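Local coordinates for ABC transporter, periplasmic substrate-binding protein (Vibrio cholerae O1 biovar eltor, PDB 1TWY), which probably acts as a periplasmic receptor for phosphate, binding the anion and delivering it to an ABC-type importer, at residues 105-110 against 157-162; 116-121 against 214-219; 124-129 against 199-204; 146-151 against 181-186; 185-190 against 203-208. All blocks are in the same frame, centred on the assembly; numbering follows the deposited sequence.

Interaction 1. Residues 105-110 against 157-162; sequences LAIVVN and YSFESL
Leu105 of the strand segment 105-109 comes closest in backbone to Phe159 of the helix segment 157-162, and the two short axes pass 10.5 Å apart at 84°, so the strand runs almost square across the helix. At that spacing side chains have to bridge the gap, and they do so without a single hydrogen bond between the segments. One branch tip of Leu105, CD1, lies 3.7 Å from Phe159 CA and 3.8 Å from Phe159 CB, at the edge of the phenyl ring and near its plane; the same methyl touches Leu162 CD1, one helical turn on, at 4.3 Å. With CG placed anti to the backbone N (chi1 171°), the Phe159 ring is carried away from its own helix toward the sheet, where its CE1 meets Ile107 CD1 at 3.8 Å. The leucine and the isoleucine each cross the phenylalanine at about a right angle. This is a worked case of the alpha/beta layering of periplasmic binding proteins: helix 154-163 is laid against the central mixed sheet and lays an aromatic ring against it. Other rings line the same layer: Phe159 stacks on Phe203 and meets Tyr127 edge-to-face, while Leu123 of helix 120-128 also touches it. Ser158, on the same helix, turns its hydroxyl to Arg237 and to Gly154 O. A phosphate ion is bound about 6 Å from its side chain, which is consistent with the predicted role in phosphate uptake, although the ion may come from the crystallisation liquor.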
# COMPACT_ATOMS: atom_id res chain seq x y z
N LEU A 105 5.18 2.02 3.63
CA LEU A 105 6.09 2.50 2.63
C LEU A 105 7.25 3.17 3.31
O LEU A 105 7.04 3.89 4.29
CB LEU A 105 5.39 3.53 1.71
CG LEU A 105 4.23 3.08 0.83
CD1 LEU A 105 3.74 4.26 0.00
CD2 LEU A 105 4.64 2.07 -0.16
N ALA A 106 8.44 3.02 2.75
CA ALA A 106 9.65 3.73 3.19
C ALA A 106 10.12 4.68 2.16
O ALA A 106 10.01 4.42 0.98
CB ALA A 106 10.84 2.69 3.41
N ILE A 107 10.58 5.80 2.61
CA ILE A 107 11.30 6.73 1.71
C ILE A 107 12.77 6.45 1.80
O ILE A 107 13.37 6.38 2.88
CB ILE A 107 11.03 8.18 2.20
CG1 ILE A 107 9.51 8.41 2.37
CG2 ILE A 107 11.67 9.15 1.28
CD1 ILE A 107 8.82 8.19 1.04
N VAL A 108 13.40 6.31 0.64
CA VAL A 108 14.75 5.87 0.57
C VAL A 108 15.63 6.87 -0.14
O VAL A 108 15.21 7.43 -1.15
CB VAL A 108 14.86 4.46 0.01
CG1 VAL A 108 14.22 3.46 1.00
CG2 VAL A 108 14.26 4.28 -1.33
N VAL A 109 16.84 7.09 0.38
CA VAL A 109 17.86 7.89 -0.24
C VAL A 109 19.17 7.15 -0.34
O VAL A 109 19.33 6.08 0.30
CB VAL A 109 18.10 9.23 0.55
CG1 VAL A 109 16.74 10.03 0.57
CG2 VAL A 109 18.58 9.04 2.02
N ASN A 110 20.10 7.71 -1.07
CA ASN A 110 21.44 7.08 -1.21
C ASN A 110 22.17 7.19 0.14
O ASN A 110 22.01 8.16 0.92
CB ASN A 110 22.23 7.84 -2.26
CG ASN A 110 23.55 7.20 -2.55
OD1 ASN A 110 24.54 7.44 -1.81
ND2 ASN A 110 23.62 6.44 -3.62
N TYR A 157 0.17 4.45 -6.34
CA TYR A 157 -1.14 5.03 -6.09
C TYR A 157 -1.27 5.36 -4.61
O TYR A 157 -1.73 6.44 -4.25
CB TYR A 157 -2.22 4.01 -6.54
CG TYR A 157 -3.56 4.54 -6.24
CD1 TYR A 157 -4.07 4.39 -4.94
CD2 TYR A 157 -4.29 5.22 -7.20
CE1 TYR A 157 -5.28 4.92 -4.62
CE2 TYR A 157 -5.56 5.74 -6.86
CZ TYR A 157 -6.01 5.59 -5.56
OH TYR A 157 -7.23 6.05 -5.14
N SER A 158 -0.88 4.46 -3.72
CA SER A 158 -0.94 4.69 -2.27
C SER A 158 0.02 5.78 -1.87
O SER A 158 -0.35 6.56 -1.09
CB SER A 158 -0.62 3.41 -1.59
OG SER A 158 -1.60 2.42 -1.90
N PHE A 159 1.20 5.85 -2.43
CA PHE A 159 2.15 6.93 -2.04
C PHE A 159 1.53 8.32 -2.39
O PHE A 159 1.53 9.23 -1.59
CB PHE A 159 3.45 6.76 -2.79
CG PHE A 159 4.44 7.90 -2.65
CD1 PHE A 159 5.21 8.01 -1.54
CD2 PHE A 159 4.56 8.90 -3.67
CE1 PHE A 159 6.04 9.13 -1.35
CE2 PHE A 159 5.50 9.95 -3.50
CZ PHE A 159 6.19 10.01 -2.30
N GLU A 160 1.01 8.37 -3.57
CA GLU A 160 0.38 9.62 -4.03
C GLU A 160 -0.86 9.95 -3.29
O GLU A 160 -1.03 11.13 -2.87
CB GLU A 160 0.16 9.67 -5.54
CG GLU A 160 1.40 9.60 -6.43
CD GLU A 160 1.14 9.74 -7.87
OE1 GLU A 160 0.05 9.74 -8.38
OE2 GLU A 160 2.15 9.67 -8.61
N SER A 161 -1.65 8.95 -2.93
CA SER A 161 -2.83 9.23 -2.11
C SER A 161 -2.47 9.72 -0.70
O SER A 161 -2.96 10.77 -0.22
CB SER A 161 -3.71 7.98 -2.05
OG SER A 161 -4.82 8.16 -1.18
N LEU A 162 -1.48 9.08 -0.10
CA LEU A 162 -1.03 9.45 1.23
C LEU A 162 -0.43 10.89 1.26
O LEU A 162 -0.62 11.62 2.24
CB LEU A 162 -0.04 8.44 1.82
CG LEU A 162 -0.60 7.09 2.24
CD1 LEU A 162 0.46 6.02 2.23
CD2 LEU A 162 -1.23 7.26 3.66

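Interaction 2. Residues 116-121 against 214-219; sequences TNLTRE and KAIQFE
Asn117 and Leu118 pair with Gln217 and Phe218 as a short parallel ladder, knitted by three backbone bonds: Gln217 N to Thr116 O (3.1 Å), Leu118 N to Gln217 O (3.1 Å) and Glu219 N to Leu118 O (3.0 Å). The ladder ends where helix 120-128 begins, and there a side chain takes over. The Glu219 chain, bent at chi2 (-73°), curls back so that OE2 receives Arg120 N at 2.9 Å, approached from well above the carboxylate plane. Water shares this oxygen. Water 2 donates to it and accepts from Arg120 NE at the guanidinium edge, whereas water 3 donates to it and accepts from Glu121 N. At the other end, water 1 joins Thr116 OG1 to Gln217 OE1. The carboxylate beside the first turn of the helix would be expected to interact favourably with the helix dipole.

On the face of the ladder that carries Leu118 and Phe218, Leu118 CG rests 3.8 Å from Ile216 CD1. Ring meets guanidinium nearby: Phe218 CZ stands 4.1 Å above one face of the Arg120 group, displaced toward its rim, with the two planes 78° apart; Arg120 continues to Gln234 and to Leu162 O. The result is a sheet margin sewn to a helix start: strand 214-218 pairs with strands 96-109 and 117-118, while Leu118 and Phe218 both lean on Leu123 of helix 120-128.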
# COMPACT_ATOMS: atom_id res chain seq x y z
N THR A 116 18.27 12.81 7.06
CA THR A 116 17.76 11.75 7.91
C THR A 116 16.24 11.70 8.07
O THR A 116 15.73 10.81 8.77
CB THR A 116 18.37 11.82 9.31
OG1 THR A 116 18.09 13.08 9.95
CG2 THR A 116 19.91 11.62 9.28
N ASN A 117 15.52 12.75 7.59
CA ASN A 117 14.15 12.95 7.86
C ASN A 117 13.58 13.88 6.81
O ASN A 117 14.31 14.71 6.29
CB ASN A 117 13.98 13.64 9.21
CG ASN A 117 12.52 13.96 9.51
OD1 ASN A 117 11.62 13.11 9.47
ND2 ASN A 117 12.27 15.28 9.78
N LEU A 118 12.32 13.67 6.42
CA LEU A 118 11.59 14.68 5.65
C LEU A 118 10.27 14.84 6.24
O LEU A 118 9.71 13.86 6.78
CB LEU A 118 11.45 14.27 4.14
CG LEU A 118 12.71 14.29 3.25
CD1 LEU A 118 12.51 13.73 1.92
CD2 LEU A 118 13.31 15.74 3.13
N THR A 119 9.77 16.09 6.25
CA THR A 119 8.38 16.29 6.63
C THR A 119 7.47 16.07 5.45
O THR A 119 7.90 15.96 4.31
CB THR A 119 8.13 17.75 7.11
OG1 THR A 119 8.44 18.68 6.05
CG2 THR A 119 9.10 18.04 8.27
N ARG A 120 6.18 16.04 5.74
CA ARG A 120 5.16 15.98 4.69
C ARG A 120 5.31 17.10 3.67
O ARG A 120 5.29 16.85 2.45
CB ARG A 120 3.80 16.10 5.40
CG ARG A 120 2.65 16.02 4.42
CD ARG A 120 1.34 16.02 5.15
NE ARG A 120 1.22 14.69 5.71
CZ ARG A 120 0.74 13.67 4.99
NH1 ARG A 120 0.40 13.87 3.72
NH2 ARG A 120 0.63 12.44 5.48
N GLU A 121 5.44 18.36 4.12
CA GLU A 121 5.58 19.39 3.16
C GLU A 121 6.81 19.35 2.35
O GLU A 121 6.76 19.68 1.17
CB GLU A 121 5.56 20.84 3.79
CG GLU A 121 4.21 21.39 4.07
CD GLU A 121 3.41 21.61 2.81
OE1 GLU A 121 3.61 22.59 2.02
OE2 GLU A 121 2.60 20.75 2.59
N LYS A 214 19.26 3.91 2.21
CA LYS A 214 19.01 4.45 3.55
C LYS A 214 17.50 4.84 3.62
O LYS A 214 17.09 5.76 2.89
CB LYS A 214 19.92 5.71 3.79
CG LYS A 214 19.85 6.18 5.24
CD LYS A 214 21.03 6.97 5.66
CE LYS A 214 20.94 8.27 5.01
NZ LYS A 214 21.54 9.44 5.95
N ALA A 215 16.74 4.18 4.45
CA ALA A 215 15.39 4.53 4.71
C ALA A 215 15.38 5.65 5.72
O ALA A 215 16.09 5.57 6.71
CB ALA A 215 14.68 3.32 5.35
N ILE A 216 14.69 6.74 5.45
CA ILE A 216 14.72 7.89 6.35
C ILE A 216 13.42 8.03 7.14
O ILE A 216 12.42 7.32 6.93
CB ILE A 216 15.01 9.16 5.61
CG1 ILE A 216 13.95 9.43 4.58
CG2 ILE A 216 16.40 9.03 5.00
CD1 ILE A 216 14.14 10.87 3.90
N GLN A 217 13.44 8.88 8.16
CA GLN A 217 12.21 9.17 8.89
C GLN A 217 11.25 9.98 8.05
O GLN A 217 11.63 10.72 7.15
CB GLN A 217 12.55 9.98 10.15
CG GLN A 217 13.33 9.17 11.13
CD GLN A 217 13.89 10.09 12.30
OE1 GLN A 217 14.02 11.34 12.15
NE2 GLN A 217 14.22 9.48 13.39
N PHE A 218 9.99 9.87 8.41
CA PHE A 218 8.92 10.73 7.94
C PHE A 218 8.27 11.40 9.14
O PHE A 218 7.75 10.71 10.05
CB PHE A 218 7.86 9.93 7.18
CG PHE A 218 6.82 10.80 6.51
CD1 PHE A 218 7.17 11.63 5.48
CD2 PHE A 218 5.51 10.73 6.91
CE1 PHE A 218 6.24 12.39 4.80
CE2 PHE A 218 4.57 11.47 6.23
CZ PHE A 218 4.93 12.32 5.22
N GLU A 219 8.29 12.74 9.14
CA GLU A 219 7.84 13.55 10.30
C GLU A 219 8.48 13.03 11.58
O GLU A 219 7.83 12.85 12.59
CB GLU A 219 6.33 13.61 10.42
CG GLU A 219 5.66 14.38 9.25
CD GLU A 219 5.84 15.89 9.28
OE1 GLU A 219 6.60 16.47 10.12
OE2 GLU A 219 5.18 16.55 8.43
O HOH W 1 16.28 12.67 12.12
O HOH W 2 2.25 15.24 8.27
O HOH W 3 4.86 18.79 7.26

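Interaction 3. Residues 124-129 against 199-204; sequences YGIYKG and QAVGFI
Tyr127 and Ile126 carry the helix side of this contact, Val201, Gly202 and Phe203 the strand side; the axes of segments 124-128 and 200-204 lie 10.8 Å apart at 108°. Of the apolar contacts, the simplest is methyl on methyl, Ile126 CG2 against Val201 CG1 at 4.1 Å. The Tyr127 ring spans more ground, its CE2 standing 4.1 Å from Phe203 CE1 as the two aromatic side chains cross at a slant. Phe203 points its CB toward the helix, and CG, set between the backbone N and carbonyl carbon (chi1 57°), fixes how the ring is turned there. Tyr127 OH arrives at the edge of that ring, near its plane and 3.7 Å from Phe203 CD1, and sits 3.4 Å from Gly202 CA, a residue that has no side chain.

Helix 120-128 thus packs on the alpha/beta sheet of this binding-protein domain beside helix 154-163, whose Phe159 stacks on Phe203 and meets Tyr127 edge-to-face.

The polar bonds lie outside the strand segment. Buried though it is, the Tyr127 hydroxyl is satisfied by Val147 O of the next strand. Just beyond, Gly129 ends the helix in a Schellman motif, its N bonded to Ile126 O at 3.1 Å.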
# COMPACT_ATOMS: atom_id res chain seq x y z
N TYR A 124 6.24 16.46 -0.17
CA TYR A 124 5.28 16.91 -1.16
C TYR A 124 5.91 17.87 -2.15
O TYR A 124 5.78 17.76 -3.38
CB TYR A 124 4.08 17.57 -0.44
CG TYR A 124 3.08 18.21 -1.39
CD1 TYR A 124 2.02 17.47 -1.94
CD2 TYR A 124 3.17 19.57 -1.77
CE1 TYR A 124 1.08 18.00 -2.77
CE2 TYR A 124 2.27 20.08 -2.59
CZ TYR A 124 1.20 19.30 -3.16
OH TYR A 124 0.26 19.89 -4.02
N GLY A 125 6.57 18.89 -1.60
CA GLY A 125 7.30 19.78 -2.46
C GLY A 125 8.34 19.27 -3.40
O GLY A 125 8.44 19.67 -4.60
N ILE A 126 9.05 18.23 -2.92
CA ILE A 126 9.97 17.55 -3.82
C ILE A 126 9.29 16.80 -4.99
O ILE A 126 9.59 16.98 -6.16
CB ILE A 126 10.83 16.56 -2.95
CG1 ILE A 126 11.84 17.34 -2.11
CG2 ILE A 126 11.56 15.51 -3.86
CD1 ILE A 126 12.44 16.56 -1.02
N TYR A 127 8.25 16.04 -4.67
CA TYR A 127 7.50 15.30 -5.70
C TYR A 127 6.73 16.20 -6.63
O TYR A 127 6.53 15.85 -7.77
CB TYR A 127 6.65 14.14 -5.09
CG TYR A 127 7.53 12.91 -4.96
CD1 TYR A 127 8.39 12.76 -3.91
CD2 TYR A 127 7.45 11.93 -5.89
CE1 TYR A 127 9.26 11.68 -3.84
CE2 TYR A 127 8.28 10.80 -5.79
CZ TYR A 127 9.15 10.69 -4.84
OH TYR A 127 10.06 9.60 -4.74
N LYS A 128 6.39 17.44 -6.18
CA LYS A 128 5.74 18.38 -7.06
C LYS A 128 6.68 19.11 -7.97
O LYS A 128 6.20 19.72 -8.91
CB LYS A 128 5.00 19.46 -6.29
CG LYS A 128 3.71 19.04 -5.71
CD LYS A 128 2.55 19.01 -6.69
CE LYS A 128 1.98 20.42 -7.04
NZ LYS A 128 1.46 20.39 -8.43
N GLY A 129 7.95 19.09 -7.70
CA GLY A 129 8.96 19.75 -8.44
C GLY A 129 9.15 21.20 -7.93
O GLY A 129 9.92 21.95 -8.56
N GLN A 199 22.00 11.57 -5.77
CA GLN A 199 20.95 12.57 -5.88
C GLN A 199 19.53 12.04 -5.74
O GLN A 199 18.62 12.83 -5.67
CB GLN A 199 21.04 13.30 -7.22
CG GLN A 199 20.69 12.52 -8.54
CD GLN A 199 21.83 11.82 -9.25
OE1 GLN A 199 22.74 11.36 -8.58
NE2 GLN A 199 21.81 11.73 -10.59
N ALA A 200 19.31 10.71 -5.75
CA ALA A 200 17.98 10.21 -5.92
C ALA A 200 17.21 10.02 -4.61
O ALA A 200 17.75 9.83 -3.53
CB ALA A 200 18.07 8.79 -6.65
N VAL A 201 15.90 10.18 -4.73
CA VAL A 201 14.94 9.81 -3.71
C VAL A 201 13.87 9.03 -4.31
O VAL A 201 13.43 9.20 -5.49
CB VAL A 201 14.28 11.03 -2.99
CG1 VAL A 201 13.64 12.00 -3.92
CG2 VAL A 201 13.41 10.64 -1.77
N GLY A 202 13.43 8.05 -3.51
CA GLY A 202 12.36 7.22 -3.96
C GLY A 202 11.60 6.61 -2.79
O GLY A 202 11.79 6.99 -1.66
N PHE A 203 10.67 5.73 -3.13
CA PHE A 203 9.79 5.02 -2.14
C PHE A 203 9.75 3.55 -2.52
O PHE A 203 9.77 3.17 -3.71
CB PHE A 203 8.42 5.62 -2.00
CG PHE A 203 7.64 5.71 -3.25
CD1 PHE A 203 7.78 6.81 -4.09
CD2 PHE A 203 6.83 4.67 -3.65
CE1 PHE A 203 7.14 6.87 -5.30
CE2 PHE A 203 6.18 4.75 -4.91
CZ PHE A 203 6.33 5.89 -5.70
N ILE A 204 9.66 2.70 -1.53
CA ILE A 204 9.58 1.23 -1.69
C ILE A 204 8.71 0.69 -0.57
O ILE A 204 8.49 1.30 0.48
CB ILE A 204 10.93 0.56 -1.57
CG1 ILE A 204 11.68 0.82 -0.22
CG2 ILE A 204 11.90 0.91 -2.76
CD1 ILE A 204 13.05 0.03 -0.20

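Interaction 4. Residues 146-151 against 181-186; sequences VVTREA and ALVVNS
Thr148 and Val147 present their side chains to opposite faces of a parallel strand pair, and each finds a shallow hollow made by residues 181-184. Thr148 CG2 drops between two bumps, Ala181 CB and Val183 CG2, each 4.0 Å away. Its torsion sets the fit: OG1 points anti to the backbone N (chi1 -170°), which leaves the methyl to face the neighbouring strand. On the other face Val147 CG1 meets Val184 CG1 at 3.9 Å, the two valines crossing at about a right angle. Val183 CG1 fills the next dip along the Thr148 face, 3.6 Å from Glu150 N. Three straight backbone bonds fix the register, Leu182 N to Val146 O, Thr148 N to Leu182 O and Val184 N to Thr148 O.

Past the last of them the shape changes, for Arg149 bends at chi2 and chi3 and lays its guanidinium flat against the chain turning at Ser186, whose CA stands 3.6 Å above the centre of the plane. Glu150 fixes that rotation through a side-on salt bridge: Arg149 NE meets Glu150 OE1 at 2.8 Å and Arg149 NH2 meets Glu150 OE2 at 3.0 Å, both on syn lone pairs. The paired charges probably ease the closeness of Glu150 OE1 to Val184 O.

Strand 145-149 lies between strands 182-184 and 200-205. Helix 154-163 lies in the connection from strand 145-149 to 182-184, a beta-alpha-beta crossover that also carries the hairpin 166-175; Met190 and Leu193 of helix 187-196 pack on Val147 and Val184.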
# COMPACT_ATOMS: atom_id res chain seq x y z
N VAL A 146 14.00 12.79 -8.65
CA VAL A 146 12.79 12.22 -8.04
C VAL A 146 12.52 10.97 -8.79
O VAL A 146 12.36 10.98 -9.94
CB VAL A 146 11.62 13.16 -8.29
CG1 VAL A 146 10.32 12.65 -7.66
CG2 VAL A 146 11.93 14.51 -7.65
N VAL A 147 12.32 9.86 -8.09
CA VAL A 147 12.03 8.54 -8.66
C VAL A 147 10.67 8.05 -8.14
O VAL A 147 10.32 8.17 -6.98
CB VAL A 147 13.08 7.57 -8.33
CG1 VAL A 147 12.86 6.31 -9.28
CG2 VAL A 147 14.45 8.13 -8.46
N THR A 148 9.88 7.49 -9.08
CA THR A 148 8.60 7.01 -8.87
C THR A 148 8.41 5.62 -9.51
O THR A 148 9.38 5.11 -10.12
CB THR A 148 7.54 8.04 -9.21
OG1 THR A 148 6.27 7.54 -8.72
CG2 THR A 148 7.39 8.26 -10.73
N ARG A 149 7.27 5.05 -9.47
CA ARG A 149 6.96 3.76 -10.07
C ARG A 149 6.05 4.00 -11.30
O ARG A 149 5.61 5.13 -11.60
CB ARG A 149 6.32 2.89 -8.99
CG ARG A 149 7.25 2.34 -7.96
CD ARG A 149 8.23 1.27 -8.52
NE ARG A 149 7.49 0.17 -9.02
CZ ARG A 149 6.90 -0.74 -8.28
NH1 ARG A 149 7.16 -0.80 -6.96
NH2 ARG A 149 6.15 -1.67 -8.84
N GLU A 150 5.82 2.90 -12.01
CA GLU A 150 4.97 2.91 -13.15
C GLU A 150 3.54 3.34 -12.80
O GLU A 150 3.06 3.13 -11.68
CB GLU A 150 5.04 1.55 -13.82
CG GLU A 150 4.45 0.33 -13.15
CD GLU A 150 5.23 -0.32 -12.06
OE1 GLU A 150 6.27 0.19 -11.54
OE2 GLU A 150 4.67 -1.32 -11.43
N ALA A 151 2.80 3.73 -13.85
CA ALA A 151 1.50 4.28 -13.74
C ALA A 151 0.50 3.36 -13.13
O ALA A 151 -0.34 3.79 -12.33
CB ALA A 151 1.04 4.90 -14.98
N ALA A 181 9.83 13.41 -12.97
CA ALA A 181 10.17 12.22 -12.16
C ALA A 181 10.57 11.05 -13.05
O ALA A 181 10.06 10.87 -14.15
CB ALA A 181 8.99 11.85 -11.43
N LEU A 182 11.48 10.21 -12.57
CA LEU A 182 11.92 9.04 -13.34
C LEU A 182 11.14 7.85 -12.86
O LEU A 182 10.86 7.68 -11.69
CB LEU A 182 13.34 8.79 -12.99
CG LEU A 182 14.29 9.79 -13.63
CD1 LEU A 182 15.46 9.73 -12.78
CD2 LEU A 182 14.50 9.28 -15.09
N VAL A 183 10.76 7.03 -13.79
CA VAL A 183 9.97 5.84 -13.46
C VAL A 183 10.85 4.61 -13.50
O VAL A 183 11.59 4.36 -14.46
CB VAL A 183 8.86 5.63 -14.54
CG1 VAL A 183 8.16 4.31 -14.38
CG2 VAL A 183 7.76 6.73 -14.41
N VAL A 184 10.68 3.81 -12.47
CA VAL A 184 11.20 2.43 -12.39
C VAL A 184 10.05 1.47 -12.13
O VAL A 184 8.96 1.87 -11.77
CB VAL A 184 12.27 2.29 -11.32
CG1 VAL A 184 13.44 3.24 -11.56
CG2 VAL A 184 11.76 2.52 -9.91
N ASN A 185 10.30 0.17 -12.34
CA ASN A 185 9.22 -0.80 -12.43
C ASN A 185 9.23 -1.92 -11.37
O ASN A 185 8.44 -2.88 -11.51
CB ASN A 185 9.13 -1.38 -13.83
CG ASN A 185 10.17 -2.34 -14.12
OD1 ASN A 185 11.18 -2.40 -13.43
ND2 ASN A 185 9.92 -3.21 -15.21
N SER A 186 9.97 -1.72 -10.29
CA SER A 186 9.95 -2.63 -9.14
C SER A 186 10.65 -2.02 -7.98
O SER A 186 11.51 -1.10 -8.11
CB SER A 186 10.66 -3.92 -9.62
OG SER A 186 12.09 -3.77 -9.76

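Interaction 5. Residues 185-190 against 203-208; sequences NSNSMM and FISIGS
Asn187 OD1 is gripped from two directions, by Ser205 N at 3.2 Å and by water 4 at 2.7 Å, and this water also donates to Phe203 O. The Ser205 N-H points fairly straight at OD1, but from above, 48° out of the amide's carbonyl plane. The other half of the same amide donates from ND2 to Ser205 OG at 3.0 Å, tilted from the amide plane. One asparagine thereby holds a serine by both backbone and side chain, which fixes which way round the amide lies. Ser205 O in turn accepts from Ser208 N and from Ser208 OG, the latter at 2.7 Å and in the carbonyl plane, closing the 3-10 turn that follows the strand; Ser208 OG and CB lie against Asn187 CB.

The site is where helix 187-196 starts alongside the end of strand 200-205, in the second of two successive beta-alpha-beta units of the domain: strand 182-184, this helix, then strand 200-205. Ser186 is the N-cap, its OG accepting from Met189 N.

Deeper in, the selenomethionine Met190 supplies the apolar contact. Its CG, anti to the backbone N (chi1 175°), presses on Ile204 CG2 at 3.4 Å, tighter than usual, and two bends beyond it bring CE to 3.5 Å from Phe203 O. Phe203 N, buried beneath SE and CE, has no hydrogen-bonding partner in the model.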
# COMPACT_ATOMS: atom_id res chain seq x y z
N ASN A 185 10.30 0.17 -12.34
CA ASN A 185 9.22 -0.80 -12.43
C ASN A 185 9.23 -1.92 -11.37
O ASN A 185 8.44 -2.88 -11.51
CB ASN A 185 9.13 -1.38 -13.83
CG ASN A 185 10.17 -2.34 -14.12
OD1 ASN A 185 11.18 -2.40 -13.43
ND2 ASN A 185 9.92 -3.21 -15.21
N SER A 186 9.97 -1.72 -10.29
CA SER A 186 9.95 -2.63 -9.14
C SER A 186 10.65 -2.02 -7.98
O SER A 186 11.51 -1.10 -8.11
CB SER A 186 10.66 -3.92 -9.62
OG SER A 186 12.09 -3.77 -9.76
N ASN A 187 10.44 -2.59 -6.77
CA ASN A 187 11.22 -2.25 -5.62
C ASN A 187 12.67 -2.48 -5.83
O ASN A 187 13.53 -1.73 -5.39
CB ASN A 187 10.75 -3.03 -4.38
CG ASN A 187 9.40 -2.59 -3.88
OD1 ASN A 187 9.13 -1.37 -3.71
ND2 ASN A 187 8.59 -3.62 -3.47
N SER A 188 13.01 -3.62 -6.51
CA SER A 188 14.37 -3.95 -6.70
C SER A 188 15.14 -2.89 -7.52
O SER A 188 16.25 -2.51 -7.20
CB SER A 188 14.39 -5.30 -7.41
OG SER A 188 14.30 -6.32 -6.46
N MSE A 189 14.44 -2.45 -8.54
CA MSE A 189 15.06 -1.53 -9.53
C MSE A 189 15.10 -0.16 -8.82
O MSE A 189 16.03 0.59 -9.00
CB MSE A 189 14.30 -1.45 -10.85
CG MSE A 189 14.95 -0.53 -11.84
SE MSE A 189 13.97 -0.54 -13.50
CE MSE A 189 14.93 0.79 -14.32
N MSE A 190 14.13 0.17 -8.00
CA MSE A 190 14.18 1.40 -7.22
C MSE A 190 15.39 1.45 -6.33
O MSE A 190 16.06 2.46 -6.23
CB MSE A 190 12.91 1.55 -6.40
CG MSE A 190 12.87 2.69 -5.48
SE MSE A 190 12.61 4.38 -6.46
CE MSE A 190 10.99 4.38 -6.80
N PHE A 203 10.67 5.73 -3.13
CA PHE A 203 9.79 5.02 -2.14
C PHE A 203 9.75 3.55 -2.52
O PHE A 203 9.77 3.17 -3.71
CB PHE A 203 8.42 5.62 -2.00
CG PHE A 203 7.64 5.71 -3.25
CD1 PHE A 203 7.78 6.81 -4.09
CD2 PHE A 203 6.83 4.67 -3.65
CE1 PHE A 203 7.14 6.87 -5.30
CE2 PHE A 203 6.18 4.75 -4.91
CZ PHE A 203 6.33 5.89 -5.70
N ILE A 204 9.66 2.70 -1.53
CA ILE A 204 9.58 1.23 -1.69
C ILE A 204 8.71 0.69 -0.57
O ILE A 204 8.49 1.30 0.48
CB ILE A 204 10.93 0.56 -1.57
CG1 ILE A 204 11.68 0.82 -0.22
CG2 ILE A 204 11.90 0.91 -2.76
CD1 ILE A 204 13.05 0.03 -0.20
N SER A 205 8.15 -0.49 -0.79
CA SER A 205 7.49 -1.21 0.29
C SER A 205 8.45 -1.41 1.48
O SER A 205 9.63 -1.69 1.32
CB SER A 205 7.08 -2.61 -0.19
OG SER A 205 6.57 -2.63 -1.54
N ILE A 206 7.94 -1.22 2.71
CA ILE A 206 8.79 -1.19 3.85
C ILE A 206 9.55 -2.50 4.07
O ILE A 206 10.73 -2.49 4.45
CB ILE A 206 7.94 -0.77 5.10
CG1 ILE A 206 8.85 -0.43 6.23
CG2 ILE A 206 6.90 -1.93 5.48
CD1 ILE A 206 8.14 0.38 7.26
N GLY A 207 8.92 -3.59 3.66
CA GLY A 207 9.53 -4.92 3.71
C GLY A 207 10.70 -5.12 2.79
O GLY A 207 11.58 -5.95 3.08
N SER A 208 10.78 -4.32 1.72
CA SER A 208 11.88 -4.42 0.76
C SER A 208 13.08 -3.68 1.18
O SER A 208 14.11 -3.80 0.54
CB SER A 208 11.40 -4.00 -0.62
OG SER A 208 11.15 -2.67 -0.64
O HOH W 4 8.97 0.88 -5.24

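All five contacts reach the same mixed sheet and probably lie in one lobe of the receptor. Interactions 1 and 3 lie closest, with centres 8 Å apart, on neighbouring strands 96-109 and 200-205; the aromatic group of Phe159, Tyr127 and Phe203 joins them. Interactions 2 and 3 share helix 120-128, and interactions 3 and 5 share strand 200-205. Interactions 4 and 5 meet at residues 185-186, where strand 182-184 passes into helix 187-196. Interactions 2 and 4, 19 Å apart between centres, do not touch. Along the chain, interaction 1 opens first, its segments alternating with those of interactions 2, 3 and 4, and closes before interaction 5 opens; interactions 3, 4 and 5 fall between the segments of interaction 2.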